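Local coordinates for protein probable enoyl-CoA hydratase/isomerase (Mycobacterium abscessus, PDB 3SWX) that probably catalyses the hydration or isomerisation of enoyl-CoA thioesters with a crotonase-like fold, at residues I22-P27 and K35-E40; L106-G111 and D195-I200. All coordinates share one frame; numbering follows the deposited sequence.

From the N terminus, the chain enters strand 19-24, turns through a short irregular loop and starts helix 35-50; contact 1 closes that loop, where M37 of the first helical turn returns to the strand end. Contact 2 opens only after contact 1 has closed, so the two follow in series, neither nested nor crossed. It spans a far longer excursion, of 83 residues, from strand 105-109 to helix 193-205. Both contacts set a helix against the same six-stranded mixed sheet, contact 1 near an outer strand and contact 2 on a central one. Their centres lie about 17 Å apart and their nearest atoms about 7 Å, without touching.

Contact 1 (I22-P27 and K35-E40); sequences IGLNRP and KTMLEE
M37 reaches from the first turns of helix 35-50 to the end of strand 19-24, and its thioether makes nearly all of this contact. The two elements are the first strand and the helix of a beta-alpha-beta unit completed by strand 56-61, within the crotonase fold. M37 SD lies 4.0 Å from L24 CB and 4.1 Å from L24 CD2, the two side chains crossing at about a right angle. The aliphatic part of R26 also comes against it: CG and CD each stand 3.9 Å from the sulfur, and R26 CD also meets M37 CE at 4.1 Å. The sulfur further approaches the backbone N of N25 at 4.1 Å, a van der Waals neighbour without a hydrogen bond. M37 can span the gap because its chain is extended over the first two torsions, with CG opposite the backbone N (chi1 -160°), and bends only at chi3 (58°) to turn the methyl.

Farther out, L11 of strand 11-16 packs on both L24 and M37, while L59 and L41 also touch L24; L24 and M37 are thus buried, whereas R26 stays partly exposed. D34 OD1 accepts the backbone N-H of M37 just ahead of the helix, and N31 OD1 takes that of R26, a bond within the connecting loop. The arginine chain, bent at chi3 (64°), leads its guanidinium away from the sulfur, to where R26 NH1 donates to the backbone O of A32.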
loop_
_atom_site.group_PDB
_atom_site.type_symbol
_atom_site.label_atom_id
_atom_site.label_comp_id
_atom_site.label_asym_id
_atom_site.label_seq_id
_atom_site.Cartn_x
_atom_site.Cartn_y
_atom_site.Cartn_z
ATOM N N ILE B 22 23.931 -12.998 -9.750
ATOM C CA ILE B 22 23.587 -13.340 -11.118
ATOM C C ILE B 22 23.564 -12.080 -11.927
ATOM O O ILE B 22 22.849 -11.121 -11.574
ATOM C CB ILE B 22 22.175 -13.954 -11.219
ATOM C CG1 ILE B 22 22.057 -15.203 -10.330
ATOM C CG2 ILE B 22 21.810 -14.250 -12.697
ATOM C CD1 ILE B 22 20.578 -15.613 -10.052
ATOM N N GLY B 23 24.338 -12.076 -13.013
ATOM C CA GLY B 23 24.404 -10.928 -13.905
ATOM C C GLY B 23 23.791 -11.252 -15.259
ATOM O O GLY B 23 24.203 -12.213 -15.912
ATOM N N LEU B 24 22.775 -10.490 -15.659
ATOM C CA LEU B 24 22.289 -10.581 -17.026
ATOM C C LEU B 24 23.472 -10.225 -17.907
ATOM O O LEU B 24 24.138 -9.203 -17.700
ATOM C CB LEU B 24 21.107 -9.643 -17.287
ATOM C CG LEU B 24 19.877 -9.738 -16.358
ATOM C CD1 LEU B 24 18.826 -8.711 -16.793
ATOM C CD2 LEU B 24 19.289 -11.175 -16.307
ATOM N N ASN B 25 23.763 -11.063 -18.885
ATOM C CA ASN B 25 25.011 -10.888 -19.624
ATOM C C ASN B 25 24.847 -10.963 -21.143
ATOM O O ASN B 25 25.495 -11.773 -21.794
ATOM C CB ASN B 25 26.072 -11.891 -19.104
ATOM C CG ASN B 25 27.473 -11.563 -19.606
ATOM O OD1 ASN B 25 27.763 -10.412 -19.921
ATOM N ND2 ASN B 25 28.329 -12.566 -19.702
ATOM N N ARG B 26 23.995 -10.103 -21.707
ATOM C CA ARG B 26 23.931 -9.899 -23.171
ATOM C C ARG B 26 24.123 -8.414 -23.457
ATOM O O ARG B 26 23.272 -7.762 -24.084
ATOM C CB ARG B 26 22.606 -10.396 -23.756
ATOM C CG ARG B 26 22.288 -11.857 -23.418
ATOM C CD ARG B 26 20.994 -12.323 -24.068
ATOM N NE ARG B 26 21.104 -12.316 -25.527
ATOM C CZ ARG B 26 20.255 -11.733 -26.378
ATOM N NH1 ARG B 26 19.171 -11.082 -25.958
ATOM N NH2 ARG B 26 20.498 -11.807 -27.685
ATOM N N PRO B 27 25.254 -7.866 -22.992
ATOM C CA PRO B 27 25.435 -6.417 -22.976
ATOM C C PRO B 27 25.369 -5.765 -24.367
ATOM O O PRO B 27 24.820 -4.688 -24.484
ATOM C CB PRO B 27 26.821 -6.246 -22.332
ATOM C CG PRO B 27 27.513 -7.562 -22.570
ATOM C CD PRO B 27 26.420 -8.564 -22.427
ATOM N N LYS B 35 14.854 -15.926 -25.865
ATOM C CA LYS B 35 14.427 -17.228 -25.360
ATOM C C LYS B 35 15.493 -17.839 -24.424
ATOM O O LYS B 35 15.164 -18.315 -23.327
ATOM C CB LYS B 35 14.109 -18.195 -26.511
ATOM N N THR B 36 16.758 -17.796 -24.835
ATOM C CA THR B 36 17.826 -18.404 -24.033
ATOM C C THR B 36 17.934 -17.747 -22.643
ATOM O O THR B 36 17.905 -18.450 -21.637
ATOM C CB THR B 36 19.191 -18.393 -24.778
ATOM O OG1 THR B 36 19.025 -19.034 -26.040
ATOM C CG2 THR B 36 20.306 -19.125 -23.973
ATOM N N MET B 37 18.010 -16.418 -22.568
ATOM C CA MET B 37 18.176 -15.760 -21.256
ATOM C C MET B 37 16.940 -15.907 -20.364
ATOM O O MET B 37 17.069 -16.063 -19.150
ATOM C CB MET B 37 18.578 -14.285 -21.378
ATOM C CG MET B 37 19.214 -13.755 -20.083
ATOM S SD MET B 37 20.077 -12.194 -20.248
ATOM C CE MET B 37 18.778 -11.117 -20.878
ATOM N N LEU B 38 15.754 -15.877 -20.961
ATOM C CA LEU B 38 14.539 -16.232 -20.233
ATOM C C LEU B 38 14.665 -17.594 -19.556
ATOM O O LEU B 38 14.419 -17.721 -18.343
ATOM C CB LEU B 38 13.313 -16.214 -21.165
ATOM C CG LEU B 38 12.876 -14.800 -21.526
ATOM C CD1 LEU B 38 11.881 -14.817 -22.684
ATOM C CD2 LEU B 38 12.279 -14.124 -20.293
ATOM N N GLU B 39 15.089 -18.596 -20.332
ATOM C CA GLU B 39 15.170 -19.978 -19.844
ATOM C C GLU B 39 16.323 -20.179 -18.862
ATOM O O GLU B 39 16.170 -20.866 -17.853
ATOM C CB GLU B 39 15.242 -20.974 -21.026
ATOM C CG GLU B 39 13.988 -20.882 -21.924
ATOM C CD GLU B 39 13.834 -22.021 -22.918
ATOM O OE1 GLU B 39 14.851 -22.603 -23.344
ATOM O OE2 GLU B 39 12.675 -22.321 -23.284
ATOM N N GLU B 40 17.465 -19.556 -19.129
ATOM C CA GLU B 40 18.601 -19.659 -18.227
ATOM C C GLU B 40 18.315 -19.007 -16.866
ATOM O O GLU B 40 18.603 -19.606 -15.814
ATOM C CB GLU B 40 19.866 -19.083 -18.871
ATOM C CG GLU B 40 20.398 -19.983 -20.001
ATOM C CD GLU B 40 21.811 -19.655 -20.423
ATOM O OE1 GLU B 40 22.247 -18.484 -20.295
ATOM O OE2 GLU B 40 22.485 -20.584 -20.903
#

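Contact 2 (L106-G111 and D195-I200); sequences LVAVHG and DTAIAI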
loop_
_atom_site.group_PDB
_atom_site.type_symbol
_atom_site.label_atom_id
_atom_site.label_comp_id
_atom_site.label_asym_id
_atom_site.label_seq_id
_atom_site.Cartn_x
_atom_site.Cartn_y
_atom_site.Cartn_z
ATOM N N LEU B 106 17.302 -9.891 -4.355
ATOM C CA LEU B 106 17.513 -8.466 -4.427
ATOM C C LEU B 106 17.808 -8.127 -5.876
ATOM O O LEU B 106 18.455 -8.901 -6.580
ATOM C CB LEU B 106 18.681 -8.038 -3.524
ATOM C CG LEU B 106 18.545 -8.352 -2.027
ATOM C CD1 LEU B 106 18.998 -9.798 -1.717
ATOM C CD2 LEU B 106 19.327 -7.355 -1.198
ATOM N N VAL B 107 17.327 -6.977 -6.331
ATOM C CA VAL B 107 17.611 -6.534 -7.698
ATOM C C VAL B 107 18.293 -5.173 -7.688
ATOM O O VAL B 107 17.822 -4.239 -7.048
ATOM C CB VAL B 107 16.336 -6.522 -8.578
ATOM C CG1 VAL B 107 16.566 -5.737 -9.865
ATOM C CG2 VAL B 107 15.904 -7.963 -8.900
ATOM N N ALA B 108 19.426 -5.091 -8.382
ATOM C CA ALA B 108 20.218 -3.871 -8.482
ATOM C C ALA B 108 20.098 -3.349 -9.908
ATOM O O ALA B 108 20.450 -4.056 -10.845
ATOM C CB ALA B 108 21.698 -4.157 -8.151
ATOM N N VAL B 109 19.620 -2.108 -10.059
ATOM C CA VAL B 109 19.341 -1.535 -11.369
ATOM C C VAL B 109 20.142 -0.254 -11.631
ATOM O O VAL B 109 20.511 0.474 -10.719
ATOM C CB VAL B 109 17.797 -1.263 -11.614
ATOM C CG1 VAL B 109 16.950 -2.548 -11.404
ATOM C CG2 VAL B 109 17.257 -0.096 -10.759
ATOM N N HIS B 110 20.388 -0.002 -12.911
ATOM C CA HIS B 110 21.057 1.201 -13.388
ATOM C C HIS B 110 20.656 1.408 -14.846
ATOM O O HIS B 110 20.255 0.468 -15.512
ATOM C CB HIS B 110 22.569 1.027 -13.303
ATOM C CG HIS B 110 23.133 0.109 -14.347
ATOM N ND1 HIS B 110 22.873 -1.245 -14.370
ATOM C CD2 HIS B 110 23.938 0.357 -15.411
ATOM C CE1 HIS B 110 23.494 -1.791 -15.400
ATOM N NE2 HIS B 110 24.152 -0.842 -16.043
ATOM N N GLY B 111 20.778 2.639 -15.335
ATOM C CA GLY B 111 20.380 2.974 -16.711
ATOM C C GLY B 111 18.896 2.733 -16.942
ATOM O O GLY B 111 18.096 2.795 -16.006
ATOM N N ASP B 195 27.260 -3.577 -5.557
ATOM C CA ASP B 195 27.914 -3.709 -4.236
ATOM C C ASP B 195 26.999 -3.365 -3.053
ATOM O O ASP B 195 27.123 -3.983 -2.007
ATOM C CB ASP B 195 29.188 -2.870 -4.147
ATOM C CG ASP B 195 30.284 -3.369 -5.086
ATOM O OD1 ASP B 195 30.309 -4.574 -5.429
ATOM O OD2 ASP B 195 31.106 -2.541 -5.483
ATOM N N THR B 196 26.094 -2.396 -3.209
ATOM C CA THR B 196 25.173 -2.068 -2.129
ATOM C C THR B 196 24.212 -3.230 -1.936
ATOM O O THR B 196 23.965 -3.638 -0.791
ATOM C CB THR B 196 24.428 -0.729 -2.364
ATOM O OG1 THR B 196 25.391 0.325 -2.469
ATOM C CG2 THR B 196 23.457 -0.397 -1.213
ATOM N N ALA B 197 23.726 -3.800 -3.037
ATOM C CA ALA B 197 22.808 -4.936 -2.952
ATOM C C ALA B 197 23.467 -6.180 -2.315
ATOM O O ALA B 197 22.837 -6.861 -1.515
ATOM C CB ALA B 197 22.227 -5.274 -4.340
ATOM N N ILE B 198 24.732 -6.451 -2.638
ATOM C CA ILE B 198 25.459 -7.597 -2.042
ATOM C C ILE B 198 25.700 -7.346 -0.549
ATOM O O ILE B 198 25.569 -8.256 0.263
ATOM C CB ILE B 198 26.795 -7.876 -2.762
ATOM C CG1 ILE B 198 26.562 -8.388 -4.183
ATOM C CG2 ILE B 198 27.690 -8.897 -1.986
ATOM C CD1 ILE B 198 27.793 -8.226 -5.095
ATOM N N ALA B 199 26.038 -6.116 -0.159
ATOM C CA ALA B 199 26.238 -5.860 1.271
ATOM C C ALA B 199 24.938 -6.199 2.034
ATOM O O ALA B 199 24.975 -6.846 3.098
ATOM C CB ALA B 199 26.702 -4.405 1.539
ATOM N N ILE B 200 23.791 -5.792 1.482
ATOM C CA ILE B 200 22.509 -6.053 2.136
ATOM C C ILE B 200 22.190 -7.547 2.157
ATOM O O ILE B 200 21.665 -8.065 3.140
ATOM C CB ILE B 200 21.333 -5.263 1.489
ATOM C CG1 ILE B 200 21.553 -3.749 1.635
ATOM C CG2 ILE B 200 20.011 -5.656 2.176
ATOM C CD1 ILE B 200 20.755 -2.890 0.642
#
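A197 faces A108 across the contact, their CB methyls 4.0 Å apart. Just before it on helix 193-205, T196 bonds through OG1 to E192 O in the preceding turn, while its side chain packs on E186 and V188 of strand 186-188. With A197 the helix comes down onto the sheet: its CA lies 6.2 Å from A108 CA, a close approach permitted by two side chains that are single methyls. The carbonyl of A197 also takes part, its O lying 3.6 Å from L106 CD2 as a van der Waals contact.

Here helix 193-205 lies along the central parallel strand 105-109 of the crotonase-fold sheet, nearly antiparallel to it, at 164° between N-to-C directions and 8.2 Å between the axes of the short segments. I198 then turns its side chain from strand 105-109, although it still touches V58 on the neighbouring strand 56-61.

Nearly one turn beyond A197, I200 returns to the interface. Its CG2 branch, opposite the backbone N, meets L106 CD2 at 3.8 Å, and I200 CB is 4.0 Å from that same methyl. L106 CD2 thus touches both the carbonyl of A197 and the side chain of I200. I200 also packs on I128 of strand 126-130 and on T169 of a neighbouring subunit.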